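Local coordinates for heterokaryon incompatibility protein s (Podospora anserina, PDB 2WVQ) that controls heterokaryon incompatibility by forming the [het-s] prion and interacting with HET-S of incompatible cells to trigger a lethal reaction, at residues Y31-R36 with A151-D156; Q46-I51 with K162-V167. The protein carries 2 engineered substitutions. One frame throughout, in Å; residues are numbered along the deposited sequence.

Contact 1: Y31-R36 with A151-D156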
loop_
_atom_site.group_PDB
_atom_site.type_symbol
_atom_site.label_atom_id
_atom_site.label_comp_id
_atom_site.label_asym_id
_atom_site.label_seq_id
_atom_site.Cartn_x
_atom_site.Cartn_y
_atom_site.Cartn_z
ATOM N N TYR A 31 -4.586 -13.376 11.669
ATOM C CA TYR A 31 -3.341 -13.132 12.410
ATOM C C TYR A 31 -3.258 -11.698 12.975
ATOM O O TYR A 31 -2.264 -11.361 13.652
ATOM C CB TYR A 31 -2.135 -13.485 11.530
ATOM C CG TYR A 31 -2.228 -14.890 10.979
ATOM C CD1 TYR A 31 -2.665 -15.125 9.666
ATOM C CD2 TYR A 31 -1.922 -16.003 11.788
ATOM C CE1 TYR A 31 -2.775 -16.435 9.162
ATOM C CE2 TYR A 31 -2.037 -17.319 11.286
ATOM C CZ TYR A 31 -2.457 -17.522 9.972
ATOM O OH TYR A 31 -2.548 -18.812 9.472
ATOM N N VAL A 32 -4.271 -10.859 12.709
ATOM C CA VAL A 32 -4.170 -9.438 13.090
ATOM C C VAL A 32 -4.798 -8.971 14.416
ATOM O O VAL A 32 -5.984 -9.152 14.699
ATOM C CB VAL A 32 -4.226 -8.385 11.893
ATOM C CG1 VAL A 32 -4.821 -8.932 10.595
ATOM C CG2 VAL A 32 -4.770 -6.992 12.318
ATOM N N GLN A 33 -3.912 -8.399 15.232
ATOM C CA GLN A 33 -4.233 -7.825 16.525
ATOM C C GLN A 33 -4.297 -6.294 16.410
ATOM O O GLN A 33 -3.746 -5.700 15.475
ATOM C CB GLN A 33 -3.135 -8.185 17.520
ATOM C CG GLN A 33 -2.974 -9.651 17.871
ATOM C CD GLN A 33 -1.614 -9.924 18.496
ATOM O OE1 GLN A 33 -1.354 -11.002 19.000
ATOM N NE2 GLN A 33 -0.741 -8.925 18.467
ATOM N N LEU A 34 -5.006 -5.646 17.339
ATOM C CA LEU A 34 -4.999 -4.186 17.378
ATOM C C LEU A 34 -4.310 -3.727 18.664
ATOM O O LEU A 34 -4.595 -4.233 19.746
ATOM C CB LEU A 34 -6.408 -3.583 17.262
ATOM C CG LEU A 34 -7.194 -3.883 15.975
ATOM C CD1 LEU A 34 -8.442 -3.028 15.954
ATOM C CD2 LEU A 34 -6.351 -3.625 14.726
ATOM N N GLY A 35 -3.437 -2.742 18.515
ATOM C CA GLY A 35 -2.594 -2.313 19.617
ATOM C C GLY A 35 -3.262 -1.304 20.529
ATOM O O GLY A 35 -4.345 -0.763 20.255
ATOM N N ARG A 36 -2.565 -1.018 21.617
ATOM C CA ARG A 36 -3.077 -0.190 22.689
ATOM C C ARG A 36 -3.646 1.144 22.198
ATOM O O ARG A 36 -4.617 1.658 22.769
ATOM C CB ARG A 36 -1.939 -0.005 23.720
ATOM C CG ARG A 36 -1.794 1.383 24.305
ATOM C CD ARG A 36 -0.326 1.680 24.527
ATOM N NE ARG A 36 0.021 1.526 25.931
ATOM C CZ ARG A 36 0.083 2.546 26.786
ATOM N NH1 ARG A 36 -0.189 3.765 26.359
ATOM N NH2 ARG A 36 0.402 2.353 28.053
ATOM N N ALA A 151 1.382 -14.084 14.550
ATOM C CA ALA A 151 0.388 -13.043 14.856
ATOM C C ALA A 151 1.096 -11.699 14.946
ATOM O O ALA A 151 2.233 -11.625 15.403
ATOM C CB ALA A 151 -0.358 -13.350 16.156
ATOM N N TRP A 152 0.442 -10.645 14.473
ATOM C CA TRP A 152 1.078 -9.348 14.403
ATOM C C TRP A 152 0.040 -8.241 14.626
ATOM O O TRP A 152 -1.136 -8.410 14.343
ATOM C CB TRP A 152 1.838 -9.207 13.071
ATOM C CG TRP A 152 0.908 -9.266 11.905
ATOM C CD1 TRP A 152 0.418 -10.385 11.304
ATOM C CD2 TRP A 152 0.326 -8.154 11.229
ATOM N NE1 TRP A 152 -0.439 -10.033 10.285
ATOM C CE2 TRP A 152 -0.497 -8.669 10.207
ATOM C CE3 TRP A 152 0.439 -6.766 11.372
ATOM C CZ2 TRP A 152 -1.220 -7.851 9.357
ATOM C CZ3 TRP A 152 -0.278 -5.967 10.536
ATOM C CH2 TRP A 152 -1.099 -6.502 9.540
ATOM N N ALA A 153 0.473 -7.108 15.152
ATOM C CA ALA A 153 -0.457 -6.048 15.525
ATOM C C ALA A 153 -0.419 -4.857 14.593
ATOM O O ALA A 153 0.630 -4.489 14.083
ATOM C CB ALA A 153 -0.187 -5.587 16.981
ATOM N N LEU A 154 -1.569 -4.246 14.401
ATOM C CA LEU A 154 -1.672 -2.901 13.852
ATOM C C LEU A 154 -1.589 -1.896 15.006
ATOM O O LEU A 154 -2.458 -1.879 15.880
ATOM C CB LEU A 154 -3.004 -2.711 13.140
ATOM C CG LEU A 154 -3.234 -3.583 11.902
ATOM C CD1 LEU A 154 -4.661 -3.477 11.389
ATOM C CD2 LEU A 154 -2.252 -3.153 10.836
ATOM N N TYR A 155 -0.565 -1.047 14.987
ATOM C CA TYR A 155 -0.272 -0.170 16.132
ATOM C C TYR A 155 -0.755 1.279 15.937
ATOM O O TYR A 155 -0.708 2.100 16.879
ATOM C CB TYR A 155 1.247 -0.208 16.463
ATOM C CG TYR A 155 1.782 -1.529 16.958
ATOM C CD1 TYR A 155 2.619 -2.313 16.151
ATOM C CD2 TYR A 155 1.500 -1.982 18.247
ATOM C CE1 TYR A 155 3.149 -3.527 16.624
ATOM C CE2 TYR A 155 2.014 -3.187 18.714
ATOM C CZ TYR A 155 2.824 -3.957 17.880
ATOM O OH TYR A 155 3.342 -5.152 18.333
ATOM N N ASP A 156 -1.224 1.611 14.736
ATOM C CA ASP A 156 -1.795 2.948 14.510
ATOM C C ASP A 156 -3.088 2.857 13.709
ATOM O O ASP A 156 -3.270 1.909 12.966
ATOM C CB ASP A 156 -0.795 3.852 13.790
ATOM C CG ASP A 156 -0.383 3.290 12.463
ATOM O OD1 ASP A 156 0.425 2.330 12.448
ATOM O OD2 ASP A 156 -0.899 3.788 11.439
#
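V32, Q33 and L34 bridge W152, A153 and L154 in parallel register, the two short strand axes approaching to 4.3 Å with their directions turned 45° apart. Four backbone hydrogen bonds alternate between the two strands: W152 N to Y31 O, Q33 N to W152 O, L154 N to Q33 O, and G35 N to L154 O. The bond from Q33 N is nearly straight, 177° at the hydrogen, with 2.9 Å between Q33 N and W152 O.

On the face carrying V32, L34, W152 and L154, the V32 CB lies over the six-membered ring of W152, 4.3 Å from its centroid and displaced toward the rim. V32 CG2, only roughly anti to the backbone N because chi1 (19°) is off a staggered value, meets L154 CD1 at 3.6 Å; that same L154 methyl touches L34 CD2 at 3.7 Å, so L154 CD1 packs against both V32 and L34. Across the sheet, the extended Q33 side chain brings NE2 to 3.7 Å from A153 CB. Helices 42-62 and 157-176 cover the leucine face, and S102 OG hydrogen-bonds to A153 O. The result is a two-stranded parallel sheet set within the mainly helical HeLo domain.

Contact 2: Q46-I51 with K162-V167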
loop_
_atom_site.group_PDB
_atom_site.type_symbol
_atom_site.label_atom_id
_atom_site.label_comp_id
_atom_site.label_asym_id
_atom_site.label_seq_id
_atom_site.Cartn_x
_atom_site.Cartn_y
_atom_site.Cartn_z
ATOM N N GLN A 46 -12.125 -3.239 15.066
ATOM C CA GLN A 46 -12.132 -4.692 14.920
ATOM C C GLN A 46 -13.333 -5.149 14.073
ATOM O O GLN A 46 -13.135 -5.914 13.133
ATOM C CB GLN A 46 -12.119 -5.396 16.279
ATOM C CG GLN A 46 -12.159 -6.937 16.204
ATOM C CD GLN A 46 -10.952 -7.519 15.499
ATOM O OE1 GLN A 46 -9.836 -7.407 15.991
ATOM N NE2 GLN A 46 -11.169 -8.133 14.326
ATOM N N LEU A 47 -14.529 -4.635 14.359
ATOM C CA LEU A 47 -15.713 -4.938 13.526
ATOM C C LEU A 47 -15.552 -4.507 12.047
ATOM O O LEU A 47 -16.046 -5.204 11.162
ATOM C CB LEU A 47 -17.014 -4.391 14.150
ATOM C CG LEU A 47 -17.460 -5.025 15.490
ATOM C CD1 LEU A 47 -18.573 -4.265 16.151
ATOM C CD2 LEU A 47 -17.835 -6.501 15.358
ATOM N N ARG A 48 -14.899 -3.359 11.787
ATOM C CA ARG A 48 -14.602 -2.889 10.421
ATOM C C ARG A 48 -13.711 -3.896 9.664
ATOM O O ARG A 48 -13.962 -4.196 8.483
ATOM C CB ARG A 48 -13.894 -1.523 10.409
ATOM C CG ARG A 48 -14.551 -0.388 11.107
ATOM C CD ARG A 48 -15.455 0.423 10.188
ATOM N NE ARG A 48 -14.740 1.097 9.099
ATOM C CZ ARG A 48 -15.347 1.776 8.119
ATOM N NH1 ARG A 48 -16.679 1.863 8.094
ATOM N NH2 ARG A 48 -14.629 2.368 7.164
ATOM N N LEU A 49 -12.687 -4.415 10.344
ATOM C CA LEU A 49 -11.861 -5.526 9.841
ATOM C C LEU A 49 -12.645 -6.847 9.571
ATOM O O LEU A 49 -12.447 -7.497 8.527
ATOM C CB LEU A 49 -10.708 -5.800 10.810
ATOM C CG LEU A 49 -9.200 -5.705 10.514
ATOM C CD1 LEU A 49 -8.725 -4.799 9.331
ATOM C CD2 LEU A 49 -8.442 -5.384 11.799
ATOM N N ASP A 50 -13.507 -7.242 10.508
ATOM C CA ASP A 50 -14.321 -8.466 10.358
ATOM C C ASP A 50 -15.274 -8.335 9.168
ATOM O O ASP A 50 -15.541 -9.314 8.477
ATOM C CB ASP A 50 -15.147 -8.778 11.625
ATOM C CG ASP A 50 -14.287 -8.942 12.912
ATOM O OD1 ASP A 50 -14.865 -8.747 14.004
ATOM O OD2 ASP A 50 -13.078 -9.293 12.867
ATOM N N ILE A 51 -15.811 -7.134 8.964
ATOM C CA ILE A 51 -16.690 -6.839 7.831
ATOM C C ILE A 51 -15.976 -6.876 6.487
ATOM O O ILE A 51 -16.543 -7.417 5.522
ATOM C CB ILE A 51 -17.500 -5.542 8.030
ATOM C CG1 ILE A 51 -18.547 -5.752 9.123
ATOM C CG2 ILE A 51 -18.191 -5.095 6.741
ATOM C CD1 ILE A 51 -19.033 -4.446 9.695
ATOM N N LYS A 162 -5.828 1.934 6.084
ATOM C CA LYS A 162 -5.197 1.495 4.832
ATOM C C LYS A 162 -5.640 0.086 4.435
ATOM O O LYS A 162 -5.942 -0.127 3.288
ATOM C CB LYS A 162 -3.680 1.585 4.906
ATOM C CG LYS A 162 -2.964 1.339 3.591
ATOM C CD LYS A 162 -1.736 2.297 3.482
ATOM C CE LYS A 162 -0.426 1.616 3.898
ATOM N NZ LYS A 162 0.555 2.517 4.635
ATOM N N ILE A 163 -5.669 -0.857 5.375
ATOM C CA ILE A 163 -6.164 -2.215 5.088
ATOM C C ILE A 163 -7.649 -2.222 4.717
ATOM O O ILE A 163 -8.030 -2.813 3.713
ATOM C CB ILE A 163 -5.931 -3.211 6.257
ATOM C CG1 ILE A 163 -4.429 -3.446 6.453
ATOM C CG2 ILE A 163 -6.734 -4.561 6.004
ATOM C CD1 ILE A 163 -4.105 -4.492 7.439
ATOM N N VAL A 164 -8.471 -1.592 5.553
ATOM C CA VAL A 164 -9.909 -1.645 5.391
ATOM C C VAL A 164 -10.330 -1.020 4.067
ATOM O O VAL A 164 -11.075 -1.659 3.294
ATOM C CB VAL A 164 -10.658 -1.012 6.613
ATOM C CG1 VAL A 164 -12.048 -0.623 6.240
ATOM C CG2 VAL A 164 -10.661 -2.006 7.808
ATOM N N ASP A 165 -9.824 0.185 3.799
ATOM C CA ASP A 165 -10.102 0.958 2.598
ATOM C C ASP A 165 -9.604 0.312 1.310
ATOM O O ASP A 165 -10.331 0.261 0.317
ATOM C CB ASP A 165 -9.522 2.393 2.699
ATOM C CG ASP A 165 -10.188 3.243 3.802
ATOM O OD1 ASP A 165 -9.724 4.391 4.037
ATOM O OD2 ASP A 165 -11.167 2.771 4.441
ATOM N N GLN A 166 -8.364 -0.161 1.308
ATOM C CA GLN A 166 -7.838 -0.871 0.143
ATOM C C GLN A 166 -8.522 -2.229 -0.100
ATOM O O GLN A 166 -8.742 -2.596 -1.255
ATOM C CB GLN A 166 -6.328 -1.028 0.244
ATOM C CG GLN A 166 -5.580 0.302 0.147
ATOM C CD GLN A 166 -4.305 0.195 -0.659
ATOM O OE1 GLN A 166 -3.246 0.673 -0.228
ATOM N NE2 GLN A 166 -4.395 -0.401 -1.862
ATOM N N VAL A 167 -8.858 -2.969 0.960
ATOM C CA VAL A 167 -9.599 -4.254 0.771
ATOM C C VAL A 167 -10.976 -4.010 0.150
ATOM O O VAL A 167 -11.358 -4.749 -0.754
ATOM C CB VAL A 167 -9.611 -5.215 2.024
ATOM C CG1 VAL A 167 -10.555 -6.444 1.828
ATOM C CG2 VAL A 167 -8.171 -5.752 2.338
#
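V164 enters the interface between R48 and L49, joining helices 42-62 and 157-176 inside the helical HeLo domain. The two segment axes are 9.8 Å apart at closest and diverge by 29° in direction, running roughly parallel; their nearest CA pair, L49 and V164, is 6.2 Å apart. The contact is small, burying 196 Å² in all, and its closest approaches are between apolar side chains. L49 CD1 makes them: this methyl reaches V164 CG2 at 3.7 Å and also touches I163 CG2, the side chains meeting at a slant. V164 CG2 rests in addition near the backbone carbonyl of R48.

The other branch of V164, CG1, stands anti to the backbone N (chi1 159°), which brings it near R48 NH2, 4.1 Å away, obliquely to the guanidinium plane. The arginine chain bends at chi2 and chi3 and runs across the valine nearly at a right angle. Its principal polar partner is the G209 carbonyl, hydrogen-bonded to NH1, while I211 packs against both R48 and V164.

Further out, I163 also packs on F95 and A98 of helix 79-108. On the side of helix 42-62 directed to helix 124-140, Q46 NE2 donates to D50 OD2 at 2.7 Å, and H130 ND1 hydrogen-bonds to D50 OD1. Q166 OE1 accepts a hydrogen bond from K162 NZ of the second subunit, which places helix 157-176 at the dimer contact. Back at the arginine, D165 OD2 sits at the guanidinium edge, 4.4 Å from R48 NH2, beyond salt-bridge range.

Contacts 1 and 2 have centres 13 Å apart and follow the same order along the chain: strand 32-34 is followed by helix 42-62, and strand 152-154 by helix 157-176, so each strand-helix unit contributes once to each contact. Along the sequence the order is 31-36, 46-51, 151-156, 162-167, an interleaved arrangement. The two meet directly, with V32 CG2 and L34 CD2 each 4.0 Å from L49 CD2 and L154 CD2 4.1 Å from I163 CD1. The leucine face of the sheet thus packs directly onto the helix pair, tying chain regions more than 100 residues apart into the globular domain. Contact 2 is the more central, its centre about 6 Å from the centre of the chain.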